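Local structure of hypothetical protein Atu0636 (Agrobacterium tumefaciens, 2OZV) at residues 177-182 against 187-192; 151-156 against 164-169; 29-34 against 204-209. The protein is of unknown function but is predicted to be an O-methyltransferase, which would probably transfer a methyl group from S-adenosylmethionine to a substrate not yet identified. All blocks are in the same frame, centred on the assembly; numbering follows the deposited sequence. Where two conformers were deposited one is given.

Contact 1: 177-182 against 187-192; sequences EIIAAC and GGLEIT
A buried helix-on-sheet contact joins Ile-179 and Cys-182 of helix 175-182 to Leu-189 and Ile-191 of strand 186-195, on one face of the central β-sheet. The axes of 177-182 and 189-192 run nearly antiparallel, at 165°, and approach to 11.2 Å, so the space between them is bridged by side chains alone. Leu-189 does most of this work, its forked end reaching two helix residues one turn apart. The CD2 branch of Leu-189 lies 4.0 Å from CG1 of Ile-179, the two side chains crossing obliquely, while CD1 of Leu-189 comes to 4.1 Å from CB of Cys-182. Cys-182 SG is 4.1 Å from both CD1 and CD2 of Leu-189, the sulfur facing the fork itself. With CG1 of Ile-179 anti to the carbonyl carbon (chi1 -65°), the ethyl arm runs on toward the strand, and its CD1 meets CD1 of Ile-191 at a looser 4.5 Å. Ile-179 also packs on Val-175 of the second subunit, which places this edge of the contact at the dimer interface. Glu-190, between the two strand residues that touch the helix, points to the other face of the sheet and forms a salt bridge with Arg-220. The chain turns a corner at Gly-188, whose positive phi suits glycine, just before Leu-189. Helix 175-182 follows strand 164-170, and strand 186-195 runs parallel to that strand with 204-211 lying between them; this is thus a β-α-β crossover passing over 204-211, as in the Rossmann-like fold of class I methyltransferases, probably this protein's family.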
ATOM      1  N   GLU B 177      -7.303  -6.906  -0.230  1.00 46.39           N
ATOM      2  CA  GLU B 177      -8.459  -7.507   0.431  0.50 47.25           C
ATOM      3  C   GLU B 177      -9.057  -6.522   1.449  1.00 46.86           C
ATOM      4  O   GLU B 177     -10.275  -6.443   1.607  1.00 46.23           O
ATOM      5  CB  GLU B 177      -8.088  -8.866   1.083  0.50 47.82           C
ATOM      6  CG  GLU B 177      -9.280  -9.662   1.660  0.50 49.03           C
ATOM      7  CD  GLU B 177      -8.975 -11.120   2.078  0.50 49.44           C
ATOM      8  OE1 GLU B 177      -7.969 -11.705   1.627  0.50 51.05           O
ATOM      9  OE2 GLU B 177      -9.778 -11.702   2.847  0.50 52.22           O
ATOM     10  N   ILE B 178      -8.193  -5.777   2.139  1.00 45.69           N
ATOM     11  CA  ILE B 178      -8.648  -4.844   3.154  1.00 46.40           C
ATOM     12  C   ILE B 178      -9.378  -3.657   2.536  1.00 46.37           C
ATOM     13  O   ILE B 178     -10.482  -3.277   2.974  1.00 46.18           O
ATOM     14  CB  ILE B 178      -7.484  -4.377   4.016  1.00 46.11           C
ATOM     15  CG1 ILE B 178      -7.005  -5.516   4.925  1.00 46.97           C
ATOM     16  CG2 ILE B 178      -7.892  -3.201   4.885  1.00 47.29           C
ATOM     17  CD1 ILE B 178      -5.561  -5.320   5.385  1.00 49.20           C
ATOM     18  N   ILE B 179      -8.778  -3.072   1.497  1.00 44.93           N
ATOM     19  CA  ILE B 179      -9.429  -1.964   0.808  1.00 44.94           C
ATOM     20  C   ILE B 179     -10.778  -2.393   0.246  1.00 44.60           C
ATOM     21  O   ILE B 179     -11.766  -1.647   0.378  1.00 45.21           O
ATOM     22  CB  ILE B 179      -8.510  -1.374  -0.310  1.00 44.88           C
ATOM     23  CG1 ILE B 179      -7.253  -0.733   0.321  1.00 44.75           C
ATOM     24  CG2 ILE B 179      -9.301  -0.433  -1.254  1.00 44.79           C
ATOM     25  CD1 ILE B 179      -6.115  -0.443  -0.746  1.00 44.04           C
ATOM     26  N   ALA B 180     -10.848  -3.578  -0.357  1.00 44.56           N
ATOM     27  CA  ALA B 180     -12.120  -4.061  -0.931  1.00 45.18           C
ATOM     28  C   ALA B 180     -13.189  -4.266   0.157  1.00 45.46           C
ATOM     29  O   ALA B 180     -14.356  -3.928  -0.041  1.00 45.46           O
ATOM     30  CB  ALA B 180     -11.910  -5.335  -1.709  1.00 44.81           C
ATOM     31  N   ALA B 181     -12.770  -4.809   1.299  1.00 44.89           N
ATOM     32  CA  ALA B 181     -13.695  -5.093   2.400  1.00 45.37           C
ATOM     33  C   ALA B 181     -14.224  -3.787   3.008  1.00 46.43           C
ATOM     34  O   ALA B 181     -15.380  -3.718   3.447  1.00 46.90           O
ATOM     35  CB  ALA B 181     -12.997  -5.939   3.467  1.00 46.05           C
ATOM     36  N   CYS B 182     -13.388  -2.753   3.029  1.00 45.40           N
ATOM     37  CA  CYS B 182     -13.822  -1.436   3.515  1.00 46.72           C
ATOM     38  C   CYS B 182     -14.869  -0.804   2.609  1.00 47.98           C
ATOM     39  O   CYS B 182     -15.721  -0.025   3.087  1.00 48.31           O
ATOM     40  CB  CYS B 182     -12.632  -0.499   3.725  1.00 46.80           C
ATOM     41  SG  CYS B 182     -11.635  -0.931   5.182  1.00 47.49           S
ATOM     42  N   GLY B 187     -14.216   4.695   5.141  1.00 46.98           N
ATOM     43  CA  GLY B 187     -13.361   5.509   4.259  1.00 46.95           C
ATOM     44  C   GLY B 187     -12.332   6.264   5.070  1.00 45.85           C
ATOM     45  O   GLY B 187     -12.103   5.952   6.244  1.00 46.69           O
ATOM     46  N   GLY B 188     -11.671   7.235   4.443  1.00 45.41           N
ATOM     47  CA  GLY B 188     -10.531   7.878   5.087  1.00 44.64           C
ATOM     48  C   GLY B 188      -9.466   6.901   5.578  1.00 44.61           C
ATOM     49  O   GLY B 188      -8.848   7.128   6.624  1.00 45.31           O
ATOM     50  N   LEU B 189      -9.236   5.811   4.838  1.00 43.99           N
ATOM     51  CA  LEU B 189      -8.201   4.837   5.251  1.00 44.86           C
ATOM     52  C   LEU B 189      -6.875   5.527   5.415  1.00 44.94           C
ATOM     53  O   LEU B 189      -6.462   6.338   4.553  1.00 45.86           O
ATOM     54  CB  LEU B 189      -8.047   3.697   4.231  1.00 45.43           C
ATOM     55  CG  LEU B 189      -8.999   2.498   4.449  1.00 44.56           C
ATOM     56  CD1 LEU B 189     -10.464   2.888   4.287  1.00 43.19           C
ATOM     57  CD2 LEU B 189      -8.647   1.360   3.443  1.00 43.94           C
ATOM     58  N   GLU B 190      -6.218   5.218   6.527  1.00 44.28           N
ATOM     59  CA  GLU B 190      -4.819   5.569   6.717  1.00 44.75           C
ATOM     60  C   GLU B 190      -4.047   4.280   6.838  1.00 44.43           C
ATOM     61  O   GLU B 190      -4.344   3.450   7.729  1.00 45.29           O
ATOM     62  CB  GLU B 190      -4.625   6.361   8.013  1.00 44.54           C
ATOM     63  CG  GLU B 190      -5.029   7.814   7.912  1.00 45.52           C
ATOM     64  CD  GLU B 190      -4.563   8.630   9.119  1.00 45.20           C
ATOM     65  OE1 GLU B 190      -3.762   8.119   9.967  1.00 46.29           O
ATOM     66  OE2 GLU B 190      -4.975   9.793   9.173  1.00 46.61           O
ATOM     67  N   ILE B 191      -3.056   4.100   5.971  1.00 43.87           N
ATOM     68  CA  ILE B 191      -2.269   2.862   5.948  1.00 44.50           C
ATOM     69  C   ILE B 191      -0.856   3.189   6.389  1.00 43.79           C
ATOM     70  O   ILE B 191      -0.204   4.049   5.782  1.00 44.12           O
ATOM     71  CB  ILE B 191      -2.246   2.269   4.506  1.00 44.53           C
ATOM     72  CG1 ILE B 191      -3.693   2.006   4.002  1.00 46.77           C
ATOM     73  CG2 ILE B 191      -1.362   1.023   4.463  1.00 44.94           C
ATOM     74  CD1 ILE B 191      -3.760   1.476   2.518  1.00 46.86           C
ATOM     75  N   THR B 192      -0.381   2.508   7.429  1.00 43.12           N
ATOM     76  CA  THR B 192       0.959   2.739   7.917  1.00 43.61           C
ATOM     77  C   THR B 192       1.753   1.423   7.814  1.00 43.53           C
ATOM     78  O   THR B 192       1.462   0.449   8.524  1.00 43.75           O
ATOM     79  CB  THR B 192       0.932   3.232   9.385  1.00 43.86           C
ATOM     80  OG1 THR B 192       0.115   4.400   9.490  1.00 44.03           O
ATOM     81  CG2 THR B 192       2.367   3.536   9.851  1.00 44.70           C
TER

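Contact 2: 151-156 against 164-169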
ATOM      1  N   ASP B 151     -15.936 -10.599   5.813  1.00 46.30           N
ATOM      2  CA  ASP B 151     -16.843 -10.936   6.933  1.00 46.79           C
ATOM      3  C   ASP B 151     -16.605 -10.066   8.164  1.00 46.26           C
ATOM      4  O   ASP B 151     -17.545  -9.479   8.710  1.00 45.24           O
ATOM      5  CB  ASP B 151     -16.698 -12.397   7.340  1.00 47.48           C
ATOM      6  CG  ASP B 151     -17.331 -13.362   6.344  1.00 50.35           C
ATOM      7  OD1 ASP B 151     -18.175 -12.941   5.512  1.00 54.61           O
ATOM      8  OD2 ASP B 151     -16.987 -14.560   6.404  1.00 52.72           O
ATOM      9  N   TRP B 152     -15.348  -9.979   8.597  1.00 45.53           N
ATOM     10  CA  TRP B 152     -15.027  -9.249   9.818  1.00 46.34           C
ATOM     11  C   TRP B 152     -15.283  -7.745   9.693  1.00 46.25           C
ATOM     12  O   TRP B 152     -15.807  -7.140  10.623  1.00 46.29           O
ATOM     13  CB  TRP B 152     -13.579  -9.490  10.217  1.00 46.71           C
ATOM     14  CG  TRP B 152     -13.293 -10.825  10.785  1.00 47.98           C
ATOM     15  CD1 TRP B 152     -13.807 -12.024  10.400  1.00 49.67           C
ATOM     16  CD2 TRP B 152     -12.371 -11.095  11.838  1.00 47.84           C
ATOM     17  NE1 TRP B 152     -13.265 -13.043  11.169  1.00 49.92           N
ATOM     18  CE2 TRP B 152     -12.378 -12.486  12.057  1.00 48.91           C
ATOM     19  CE3 TRP B 152     -11.558 -10.283  12.634  1.00 47.97           C
ATOM     20  CZ2 TRP B 152     -11.585 -13.092  13.034  1.00 48.40           C
ATOM     21  CZ3 TRP B 152     -10.761 -10.883  13.595  1.00 48.69           C
ATOM     22  CH2 TRP B 152     -10.777 -12.275  13.782  1.00 48.20           C
ATOM     23  N   ILE B 153     -14.929  -7.155   8.544  1.00 46.28           N
ATOM     24  CA  ILE B 153     -15.181  -5.727   8.332  1.00 46.37           C
ATOM     25  C   ILE B 153     -16.682  -5.430   8.117  1.00 45.52           C
ATOM     26  O   ILE B 153     -17.170  -4.393   8.572  1.00 46.73           O
ATOM     27  CB  ILE B 153     -14.248  -5.138   7.229  1.00 46.59           C
ATOM     28  CG1 ILE B 153     -12.808  -5.138   7.785  1.00 45.76           C
ATOM     29  CG2 ILE B 153     -14.630  -3.689   6.886  1.00 45.74           C
ATOM     30  CD1 ILE B 153     -11.676  -4.936   6.752  1.00 47.37           C
ATOM     31  N   ARG B 154     -17.425  -6.340   7.486  1.00 45.69           N
ATOM     32  CA  ARG B 154     -18.881  -6.224   7.465  1.00 45.78           C
ATOM     33  C   ARG B 154     -19.436  -6.146   8.898  1.00 45.24           C
ATOM     34  O   ARG B 154     -20.224  -5.265   9.208  1.00 44.74           O
ATOM     35  CB  ARG B 154     -19.520  -7.406   6.725  1.00 46.21           C
ATOM     36  CG  ARG B 154     -21.026  -7.299   6.521  1.00 47.99           C
ATOM     37  CD  ARG B 154     -21.572  -8.584   5.877  1.00 48.03           C
ATOM     38  NE  ARG B 154     -21.353  -9.704   6.786  1.00 53.18           N
ATOM     39  CZ  ARG B 154     -20.666 -10.809   6.501  1.00 55.72           C
ATOM     40  NH1 ARG B 154     -20.149 -10.991   5.291  1.00 54.90           N
ATOM     41  NH2 ARG B 154     -20.510 -11.749   7.440  1.00 56.20           N
ATOM     42  N   THR B 155     -19.005  -7.062   9.766  1.00 44.34           N
ATOM     43  CA  THR B 155     -19.429  -7.027  11.180  1.00 44.49           C
ATOM     44  C   THR B 155     -18.964  -5.733  11.865  1.00 44.85           C
ATOM     45  O   THR B 155     -19.745  -5.098  12.575  1.00 44.66           O
ATOM     46  CB  THR B 155     -18.952  -8.285  11.914  1.00 44.57           C
ATOM     47  OG1 THR B 155     -19.639  -9.420  11.360  1.00 45.05           O
ATOM     48  CG2 THR B 155     -19.213  -8.175  13.460  1.00 44.51           C
ATOM     49  N   ALA B 156     -17.708  -5.333  11.644  1.00 44.88           N
ATOM     50  CA  ALA B 156     -17.171  -4.117  12.288  1.00 45.12           C
ATOM     51  C   ALA B 156     -18.057  -2.921  11.961  1.00 45.38           C
ATOM     52  O   ALA B 156     -18.369  -2.118  12.844  1.00 45.38           O
ATOM     53  CB  ALA B 156     -15.687  -3.832  11.868  1.00 45.40           C
ATOM     54  N   GLY B 164     -17.518   5.956  13.735  1.00 43.94           N
ATOM     55  CA  GLY B 164     -16.599   5.243  14.646  1.00 43.85           C
ATOM     56  C   GLY B 164     -15.383   4.744  13.858  1.00 44.76           C
ATOM     57  O   GLY B 164     -15.401   4.763  12.613  1.00 46.11           O
ATOM     58  N   GLN B 165     -14.358   4.297  14.568  1.00 45.13           N
ATOM     59  CA  GLN B 165     -13.084   3.994  13.944  1.00 45.65           C
ATOM     60  C   GLN B 165     -12.798   2.505  13.908  1.00 45.56           C
ATOM     61  O   GLN B 165     -12.839   1.815  14.954  1.00 45.61           O
ATOM     62  CB  GLN B 165     -11.954   4.697  14.686  1.00 45.85           C
ATOM     63  CG  GLN B 165     -10.564   4.404  14.097  1.00 45.87           C
ATOM     64  CD  GLN B 165      -9.469   5.101  14.876  1.00 46.63           C
ATOM     65  OE1 GLN B 165      -9.620   6.276  15.277  1.00 47.36           O
ATOM     66  NE2 GLN B 165      -8.378   4.386  15.121  1.00 47.01           N
ATOM     67  N   LEU B 166     -12.492   2.010  12.708  1.00 44.75           N
ATOM     68  CA  LEU B 166     -11.948   0.678  12.513  1.00 45.22           C
ATOM     69  C   LEU B 166     -10.410   0.757  12.644  1.00 45.59           C
ATOM     70  O   LEU B 166      -9.775   1.653  12.047  1.00 45.13           O
ATOM     71  CB  LEU B 166     -12.303   0.176  11.108  1.00 45.10           C
ATOM     72  CG  LEU B 166     -11.592  -1.119  10.678  1.00 44.52           C
ATOM     73  CD1 LEU B 166     -12.064  -2.334  11.492  1.00 47.23           C
ATOM     74  CD2 LEU B 166     -11.857  -1.329   9.170  1.00 47.25           C
ATOM     75  N   SER B 167      -9.824  -0.138  13.437  1.00 44.56           N
ATOM     76  CA  SER B 167      -8.364  -0.269  13.509  1.00 45.65           C
ATOM     77  C   SER B 167      -7.963  -1.711  13.268  1.00 46.12           C
ATOM     78  O   SER B 167      -8.579  -2.645  13.809  1.00 46.22           O
ATOM     79  CB  SER B 167      -7.795   0.147  14.881  1.00 45.65           C
ATOM     80  OG  SER B 167      -8.146   1.497  15.164  1.00 46.54           O
ATOM     81  N   LEU B 168      -6.915  -1.908  12.466  1.00 46.03           N
ATOM     82  CA  LEU B 168      -6.455  -3.257  12.233  1.00 46.25           C
ATOM     83  C   LEU B 168      -4.963  -3.347  11.981  1.00 45.88           C
ATOM     84  O   LEU B 168      -4.301  -2.361  11.616  1.00 45.35           O
ATOM     85  CB  LEU B 168      -7.237  -3.888  11.084  1.00 47.87           C
ATOM     86  CG  LEU B 168      -7.028  -3.425   9.669  1.00 48.54           C
ATOM     87  CD1 LEU B 168      -5.771  -4.080   9.022  1.00 45.90           C
ATOM     88  CD2 LEU B 168      -8.287  -3.748   8.811  1.00 49.76           C
ATOM     89  N   ILE B 169      -4.434  -4.544  12.209  1.00 45.51           N
ATOM     90  CA  ILE B 169      -3.057  -4.850  11.819  1.00 44.62           C
ATOM     91  C   ILE B 169      -3.095  -6.112  10.971  1.00 45.42           C
ATOM     92  O   ILE B 169      -3.881  -7.050  11.231  1.00 45.20           O
ATOM     93  CB  ILE B 169      -2.098  -4.959  13.042  1.00 44.46           C
ATOM     94  CG1 ILE B 169      -0.636  -5.080  12.571  1.00 45.99           C
ATOM     95  CG2 ILE B 169      -2.549  -6.091  13.988  1.00 44.42           C
ATOM     96  CD1 ILE B 169       0.392  -5.002  13.683  1.00 46.50           C
TER
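No flat group enters the meeting of Ile-153 and Ala-156 with Leu-166 and Leu-168; the guanidinium of Arg-154 and the amide of Gln-165 both lie away from it. The backbone O of Asp-151 stands over one face of the Arg-154 guanidinium, 3.9 Å from its plane and nearer its margin than its centre. NH1 of Arg-154 forms a salt bridge of 2.8 Å with OD1 of Asp-151, which is tilted from the guanidinium plane and reached on the anti side of the carboxylate, 20° out of the carboxylate plane. On the strand, NE2 of Gln-165 donates to OG of Ser-167 at 2.9 Å, tilted from the amide plane, and also to the O of Leu-31.

Between the segments the contact is wholly apolar. Ala-156 CB sits 3.9 Å from CD1 of Leu-166, while the other branch, CD2, takes CG1 of Ile-153 at 4.2 Å. Beyond it, CD1 of Ile-153 reaches CD2 of Leu-168 at 4.1 Å; Ile-153 crosses both leucines at about a right angle. Met-121 of the neighbouring strand 116-121 packs on Ala-156, Leu-166 and Leu-168. Strand 116-121, helix 148-159 and parallel strand 164-170 form a β-α-β unit, as in Rossmann-like methyltransferases.

Contact 3: 29-34 against 204-209; sequences ASLVAD and RMLVTA
Leu-31 carries its CG anti to the carbonyl carbon (chi1 -62°) and then extends, with one branch continuing the chain (chi2 175°), which spreads both methyls over the side chains of Leu-206 and Thr-208. In Thr-208, chi1 (65°) puts OG1 between the backbone N and the carbonyl carbon, and thereby CG2 anti to the carbonyl carbon; this methyl lodges in the fork of Leu-31, where it lies 3.8 Å from CD1 and equally 3.8 Å from CD2. The same CG2 of Thr-208 comes to 4.0 Å from CB of Leu-31, so the leucine side chain wraps around the threonine methyl. Leu-206, two residues back on the strand, answers branch for branch: its CD2 is 4.1 Å from CD1 of Leu-31, and its CD1 stands 4.1 Å from CD2 of Leu-31.

The strand, 204-211, is the antiparallel one within the sheet, a hallmark of the class I methyltransferase fold, and the chain leaving helix 24-30 lies against it. Leu-206 and Thr-208 point toward that chain, whereas Val-207 turns to the other face of the sheet; the backbone of Val-207 still contributes, its O lying 4.2 Å from CD1 of Leu-31. The hydroxyl of Thr-208 is hydrogen-bonded to NH1 of Arg-249, while the methyl faces Leu-31. Around Leu-31, Ser-167 of the neighbouring strand and Tyr-247 pack on its side chain. At the start of the strand, Arg-204 pairs through NE with Asp-24, a salt bridge back to helix 24-30.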
ATOM      1  N   ALA B  29      -3.324  -1.900  19.522  1.00 44.53           N
ATOM      2  CA  ALA B  29      -3.931  -1.148  20.618  1.00 45.46           C
ATOM      3  C   ALA B  29      -3.587   0.348  20.550  1.00 45.83           C
ATOM      4  O   ALA B  29      -4.406   1.192  20.900  1.00 45.47           O
ATOM      5  CB  ALA B  29      -3.479  -1.744  21.946  1.00 44.44           C
ATOM      6  N   SER B  30      -2.375   0.668  20.075  1.00 45.27           N
ATOM      7  CA  SER B  30      -1.927   2.058  20.060  1.00 45.44           C
ATOM      8  C   SER B  30      -2.761   2.916  19.105  1.00 45.02           C
ATOM      9  O   SER B  30      -2.731   4.138  19.198  1.00 46.02           O
ATOM     10  CB  SER B  30      -0.440   2.144  19.701  1.00 45.63           C
ATOM     11  OG  SER B  30      -0.257   1.989  18.332  1.00 46.26           O
ATOM     12  N   LEU B  31      -3.484   2.282  18.181  1.00 43.94           N
ATOM     13  CA  LEU B  31      -4.346   3.021  17.237  1.00 45.04           C
ATOM     14  C   LEU B  31      -5.588   3.664  17.864  1.00 45.76           C
ATOM     15  O   LEU B  31      -6.217   4.518  17.248  1.00 46.55           O
ATOM     16  CB  LEU B  31      -4.787   2.083  16.110  1.00 44.02           C
ATOM     17  CG  LEU B  31      -3.615   1.545  15.275  1.00 45.76           C
ATOM     18  CD1 LEU B  31      -4.089   0.511  14.241  1.00 46.60           C
ATOM     19  CD2 LEU B  31      -2.924   2.741  14.530  1.00 47.58           C
ATOM     20  N   VAL B  32      -5.953   3.225  19.067  1.00 45.90           N
ATOM     21  CA  VAL B  32      -7.102   3.826  19.744  1.00 46.47           C
ATOM     22  C   VAL B  32      -6.621   5.069  20.491  1.00 48.10           C
ATOM     23  O   VAL B  32      -6.118   4.979  21.602  1.00 47.18           O
ATOM     24  CB  VAL B  32      -7.782   2.830  20.716  1.00 46.58           C
ATOM     25  CG1 VAL B  32      -9.024   3.442  21.362  1.00 47.52           C
ATOM     26  CG2 VAL B  32      -8.143   1.530  19.962  1.00 45.77           C
ATOM     27  N   ALA B  33      -6.765   6.218  19.836  1.00 48.64           N
ATOM     28  CA  ALA B  33      -6.326   7.500  20.394  1.00 50.04           C
ATOM     29  C   ALA B  33      -7.561   8.300  20.782  1.00 52.01           C
ATOM     30  O   ALA B  33      -7.997   9.161  20.040  1.00 53.47           O
ATOM     31  CB  ALA B  33      -5.475   8.279  19.358  1.00 49.75           C
ATOM     32  N   ASP B  34      -8.107   8.031  21.956  1.00 52.38           N
ATOM     33  CA  ASP B  34      -9.423   8.518  22.325  1.00 53.71           C
ATOM     34  C   ASP B  34      -9.395   8.664  23.836  1.00 54.54           C
ATOM     35  O   ASP B  34      -9.091   7.697  24.547  1.00 55.11           O
ATOM     36  CB  ASP B  34     -10.471   7.469  21.907  1.00 53.77           C
ATOM     37  CG  ASP B  34     -11.922   7.967  22.012  1.00 55.81           C
ATOM     38  OD1 ASP B  34     -12.230   8.899  22.798  1.00 56.60           O
ATOM     39  OD2 ASP B  34     -12.771   7.407  21.285  1.00 54.78           O
ATOM     40  N   ARG B 204       4.620  -5.674   8.545  1.00 43.12           N
ATOM     41  CA  ARG B 204       3.249  -5.516   9.003  1.00 44.10           C
ATOM     42  C   ARG B 204       2.669  -4.229   8.431  1.00 43.98           C
ATOM     43  O   ARG B 204       3.396  -3.398   7.849  1.00 43.36           O
ATOM     44  CB  ARG B 204       3.140  -5.497  10.545  1.00 44.71           C
ATOM     45  CG  ARG B 204       3.486  -6.832  11.223  1.00 46.59           C
ATOM     46  CD  ARG B 204       2.387  -7.870  11.042  1.00 48.34           C
ATOM     47  NE  ARG B 204       2.698  -9.095  11.788  1.00 48.04           N
ATOM     48  CZ  ARG B 204       3.506 -10.070  11.366  1.00 48.14           C
ATOM     49  NH1 ARG B 204       4.134 -10.015  10.192  1.00 50.38           N
ATOM     50  NH2 ARG B 204       3.701 -11.151  12.154  1.00 50.92           N
HETATM   51  N   MSE B 205       1.377  -4.059   8.628  1.00 44.97           N
HETATM   52  CA  MSE B 205       0.654  -2.926   8.097  1.00 46.15           C
HETATM   53  C   MSE B 205      -0.480  -2.591   9.047  1.00 45.83           C
HETATM   54  O   MSE B 205      -1.264  -3.491   9.395  1.00 45.88           O
HETATM   55  CB  MSE B 205       0.099  -3.253   6.707  1.00 46.38           C
HETATM   56  CG  MSE B 205      -0.591  -2.080   6.104  1.00 48.50           C
HETATM   57 SE   MSE B 205      -1.199  -2.683   4.307  1.00 56.44          SE
HETATM   58  CE  MSE B 205      -2.517  -3.945   4.785  1.00 50.61           C
ATOM     59  N   LEU B 206      -0.546  -1.335   9.483  1.00 43.98           N
ATOM     60  CA  LEU B 206      -1.651  -0.821  10.319  1.00 43.78           C
ATOM     61  C   LEU B 206      -2.621  -0.101   9.386  1.00 45.42           C
ATOM     62  O   LEU B 206      -2.185   0.638   8.459  1.00 45.07           O
ATOM     63  CB  LEU B 206      -1.128   0.208  11.337  1.00 42.76           C
ATOM     64  CG  LEU B 206      -0.081  -0.321  12.325  1.00 45.70           C
ATOM     65  CD1 LEU B 206       0.454   0.795  13.237  1.00 46.65           C
ATOM     66  CD2 LEU B 206      -0.679  -1.468  13.147  1.00 49.63           C
ATOM     67  N   VAL B 207      -3.925  -0.284   9.614  1.00 45.21           N
ATOM     68  CA  VAL B 207      -4.911   0.437   8.842  1.00 45.47           C
ATOM     69  C   VAL B 207      -5.951   0.990   9.807  1.00 46.42           C
ATOM     70  O   VAL B 207      -6.410   0.247  10.711  1.00 46.61           O
ATOM     71  CB  VAL B 207      -5.608  -0.458   7.808  1.00 46.26           C
ATOM     72  CG1 VAL B 207      -6.641   0.386   7.018  1.00 47.61           C
ATOM     73  CG2 VAL B 207      -4.581  -1.109   6.858  1.00 46.82           C
ATOM     74  N   THR B 208      -6.281   2.274   9.666  1.00 45.35           N
ATOM     75  CA  THR B 208      -7.430   2.842  10.415  1.00 45.34           C
ATOM     76  C   THR B 208      -8.398   3.468   9.411  1.00 45.43           C
ATOM     77  O   THR B 208      -7.988   3.873   8.317  1.00 44.92           O
ATOM     78  CB  THR B 208      -7.046   3.908  11.474  1.00 45.09           C
ATOM     79  OG1 THR B 208      -6.497   5.068  10.841  1.00 45.42           O
ATOM     80  CG2 THR B 208      -6.092   3.331  12.554  1.00 45.78           C
ATOM     81  N   ALA B 209      -9.687   3.497   9.743  1.00 44.24           N
ATOM     82  CA  ALA B 209     -10.689   4.009   8.806  1.00 44.91           C
ATOM     83  C   ALA B 209     -11.888   4.466   9.630  1.00 45.19           C
ATOM     84  O   ALA B 209     -12.029   4.071  10.803  1.00 45.54           O
ATOM     85  CB  ALA B 209     -11.060   2.928   7.768  1.00 45.14           C
TER

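How the contacts relate
The three contacts share one β-sheet, in which strand 204-211 of contact 3 lies between 164-170 of contact 2 and 186-195 of contact 1. Probable backbone hydrogen bonds join it to both: Leu-168 N to Val-207 O at 2.8 Å, and Glu-190 N to Thr-208 O at 2.9 Å. Contacts 1 and 2 occupy one face, centres about 10 Å apart, and their helices touch: Ala-181 O lies 3.5 Å from CG2 of Ile-153. Contact 3 packs on the opposite face, about 12 Å centre to centre from contact 1 and 11 Å from contact 2. Ile-169, ending the contact 2 strand segment, touches Asn-122, which opens an NPPY-type motif, probably marking the active site as in related methyltransferases.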